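Local coordinates for protein dihydrodipicolinate synthase (Bacillus anthracis, PDB 1XKY) that probably catalyses the condensation of pyruvate with aspartate semialdehyde, the step that commits carbon to lysine biosynthesis in this bacterium, at residues Pro121-Met126 with Val156-Arg161. Numbering follows the deposited sequence.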
ATOM      1  N   PRO A 121       9.515  16.143  -2.652  1.00 16.54           N
ATOM      2  CA  PRO A 121       9.999  17.072  -1.634  1.00 16.25           C
ATOM      3  C   PRO A 121       9.506  16.756  -0.218  1.00 16.24           C
ATOM      4  O   PRO A 121       8.520  16.044  -0.040  1.00 15.42           O
ATOM      5  CB  PRO A 121       9.430  18.417  -2.099  1.00 16.60           C
ATOM      6  CG  PRO A 121       8.192  18.061  -2.821  1.00 16.97           C
ATOM      7  CD  PRO A 121       8.542  16.787  -3.556  1.00 16.60           C
ATOM      8  N   SER A 122      10.186  17.326   0.773  1.00 15.94           N
ATOM      9  CA  SER A 122       9.808  17.175   2.170  1.00 15.86           C
ATOM     10  C   SER A 122       8.655  18.113   2.490  1.00 16.18           C
ATOM     11  O   SER A 122       8.281  18.945   1.666  1.00 15.51           O
ATOM     12  CB  SER A 122      10.983  17.544   3.065  1.00 15.93           C
ATOM     13  OG  SER A 122      11.243  18.927   2.962  1.00 14.30           O
ATOM     14  N   GLN A 123       8.127  18.011   3.709  1.00 16.59           N
ATOM     15  CA  GLN A 123       7.089  18.951   4.164  1.00 16.58           C
ATOM     16  C   GLN A 123       7.598  20.383   4.164  1.00 16.74           C
ATOM     17  O   GLN A 123       6.913  21.282   3.678  1.00 16.27           O
ATOM     18  CB  GLN A 123       6.559  18.572   5.555  1.00 16.75           C
ATOM     19  CG  GLN A 123       5.790  17.268   5.575  1.00 17.04           C
ATOM     20  CD  GLN A 123       4.679  17.235   4.546  1.00 17.72           C
ATOM     21  OE1 GLN A 123       3.852  18.154   4.471  1.00 18.68           O
ATOM     22  NE2 GLN A 123       4.668  16.187   3.725  1.00 16.86           N
ATOM     23  N   GLU A 124       8.805  20.592   4.693  1.00 16.82           N
ATOM     24  CA  GLU A 124       9.386  21.935   4.757  1.00 16.84           C
ATOM     25  C   GLU A 124       9.762  22.437   3.357  1.00 16.78           C
ATOM     26  O   GLU A 124       9.639  23.625   3.084  1.00 16.35           O
ATOM     27  CB  GLU A 124      10.585  21.963   5.711  1.00 17.12           C
ATOM     28  CG  GLU A 124      11.301  23.315   5.861  1.00 17.68           C
ATOM     29  CD  GLU A 124      10.458  24.413   6.480  1.00 17.40           C
ATOM     30  OE1 GLU A 124       9.403  24.124   7.079  1.00 18.57           O
ATOM     31  OE2 GLU A 124      10.865  25.584   6.376  1.00 19.29           O
ATOM     32  N   GLY A 125      10.205  21.536   2.477  1.00 16.88           N
ATOM     33  CA  GLY A 125      10.461  21.890   1.072  1.00 16.76           C
ATOM     34  C   GLY A 125       9.209  22.438   0.409  1.00 16.72           C
ATOM     35  O   GLY A 125       9.230  23.510  -0.217  1.00 16.57           O
ATOM     36  N   MET A 126       8.105  21.719   0.588  1.00 16.32           N
ATOM     37  CA  MET A 126       6.830  22.127   0.031  1.00 16.71           C
ATOM     38  C   MET A 126       6.339  23.422   0.658  1.00 16.66           C
ATOM     39  O   MET A 126       5.810  24.281  -0.035  1.00 16.50           O
ATOM     40  CB  MET A 126       5.786  21.023   0.194  1.00 16.54           C
ATOM     41  CG  MET A 126       5.999  19.888  -0.779  1.00 16.58           C
ATOM     42  SD  MET A 126       4.609  18.757  -0.818  1.00 18.81           S
ATOM     43  CE  MET A 126       4.987  17.700   0.576  1.00 18.96           C
ATOM     44  N   VAL A 156      -1.430  17.730   7.174  1.00 17.67           N
ATOM     45  CA  VAL A 156      -2.370  18.661   7.793  1.00 18.07           C
ATOM     46  C   VAL A 156      -1.625  19.875   8.353  1.00 18.29           C
ATOM     47  O   VAL A 156      -2.015  21.011   8.107  1.00 17.84           O
ATOM     48  CB  VAL A 156      -3.201  17.977   8.917  1.00 18.27           C
ATOM     49  CG1 VAL A 156      -3.991  19.017   9.721  1.00 18.95           C
ATOM     50  CG2 VAL A 156      -4.131  16.899   8.329  1.00 18.84           C
ATOM     51  N   ASP A 157      -0.545  19.618   9.090  1.00 18.64           N
ATOM     52  CA  ASP A 157       0.275  20.674   9.688  1.00 19.30           C
ATOM     53  C   ASP A 157       0.811  21.661   8.652  1.00 18.37           C
ATOM     54  O   ASP A 157       0.763  22.874   8.853  1.00 17.72           O
ATOM     55  CB  ASP A 157       1.438  20.061  10.476  1.00 20.15           C
ATOM     56  CG  ASP A 157       1.001  19.443  11.812  1.00 24.24           C
ATOM     57  OD1 ASP A 157      -0.196  19.570  12.211  1.00 30.03           O
ATOM     58  OD2 ASP A 157       1.871  18.823  12.470  1.00 28.86           O
ATOM     59  N   THR A 158       1.316  21.142   7.542  1.00 17.56           N
ATOM     60  CA  THR A 158       1.836  21.990   6.478  1.00 17.28           C
ATOM     61  C   THR A 158       0.733  22.854   5.860  1.00 17.21           C
ATOM     62  O   THR A 158       0.948  24.044   5.590  1.00 16.98           O
ATOM     63  CB  THR A 158       2.544  21.149   5.408  1.00 17.50           C
ATOM     64  OG1 THR A 158       3.638  20.457   6.020  1.00 17.03           O
ATOM     65  CG2 THR A 158       3.068  22.029   4.255  1.00 17.11           C
ATOM     66  N   VAL A 159      -0.455  22.271   5.682  1.00 17.14           N
ATOM     67  CA  VAL A 159      -1.595  23.005   5.129  1.00 17.47           C
ATOM     68  C   VAL A 159      -2.030  24.112   6.068  1.00 17.67           C
ATOM     69  O   VAL A 159      -2.302  25.230   5.628  1.00 17.29           O
ATOM     70  CB  VAL A 159      -2.799  22.085   4.802  1.00 17.29           C
ATOM     71  CG1 VAL A 159      -4.003  22.915   4.332  1.00 17.20           C
ATOM     72  CG2 VAL A 159      -2.417  21.091   3.731  1.00 17.27           C
ATOM     73  N   VAL A 160      -2.066  23.806   7.364  1.00 17.83           N
ATOM     74  CA  VAL A 160      -2.419  24.799   8.371  1.00 18.10           C
ATOM     75  C   VAL A 160      -1.416  25.962   8.347  1.00 17.81           C
ATOM     76  O   VAL A 160      -1.818  27.117   8.306  1.00 17.75           O
ATOM     77  CB  VAL A 160      -2.508  24.185   9.801  1.00 17.98           C
ATOM     78  CG1 VAL A 160      -2.691  25.290  10.857  1.00 19.39           C
ATOM     79  CG2 VAL A 160      -3.647  23.177   9.898  1.00 18.03           C
ATOM     80  N   ARG A 161      -0.122  25.662   8.364  1.00 18.03           N
ATOM     81  CA  ARG A 161       0.906  26.715   8.284  1.00 18.34           C
ATOM     82  C   ARG A 161       0.714  27.573   7.030  1.00 18.21           C
ATOM     83  O   ARG A 161       0.757  28.801   7.098  1.00 18.87           O
ATOM     84  CB  ARG A 161       2.316  26.130   8.276  1.00 18.31           C
ATOM     85  CG  ARG A 161       2.738  25.426   9.548  1.00 19.36           C
ATOM     86  CD  ARG A 161       4.084  24.747   9.344  1.00 20.80           C
ATOM     87  NE  ARG A 161       5.158  25.713   9.114  1.00 21.76           N
ATOM     88  CZ  ARG A 161       6.329  25.429   8.548  1.00 22.82           C
ATOM     89  NH1 ARG A 161       6.600  24.203   8.136  1.00 23.88           N
ATOM     90  NH2 ARG A 161       7.237  26.379   8.394  1.00 24.19           N
TER
HETATM   91  O   HOH W   1      10.378  27.078   8.385  1.00 32.25           O
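Q123 and T158 mark the closest backbone approach, their CA atoms 6.5 Å apart, where the first turns of helices 123-135 and 156-163 lie side by side on the outside of the TIM barrel; these helices follow the neighbouring strands 110-114 and 141-145. That is close enough for threonine's short side chain to meet a folded glutamine, while E124 and R161 reach each other with longer chains. The hydroxyl of T158 OG1, carried on a short beta branch, donates to Q123 OE1 over 2.8 Å. It lies in the amide plane on a lone pair of the oxygen, with a C=O...donor angle of 129°. Q123 is bent at chi2. A glutamine suits this place because its amide both accepts and donates: OE1 also takes the backbone N of S155, while NE2 gives to the carbonyl of Q153, so both ends of the amide are fixed by the chain leading into helix 156-163. T158 OG1 is further bonded to S155 OG.

E124, the residue after Q123, meets R161, one turn after T158, at the more exposed margin. With CG anti to the backbone N (chi1 179°), E124 brings its carboxylate to the guanidinium edge, the two planes only 10° apart. OE1 forms a salt bridge to R161 NH1 at 3.0 Å, nearly straight, and a weak bond to NH2 at 3.4 Å. Y127 adds a cation-pi contact to the guanidinium. S122 is the N-cap of helix 123-135, its short side chain letting OG accept from G125 N at 2.8 Å.

The chemistry joins two neighbouring barrel helices through directional polar bonds: the hydroxyl of buried T158 is held by Q123 and S155, while one carboxylate oxygen of E124 orients the guanidinium and the other takes a water that weakly accepts from R161 NH2.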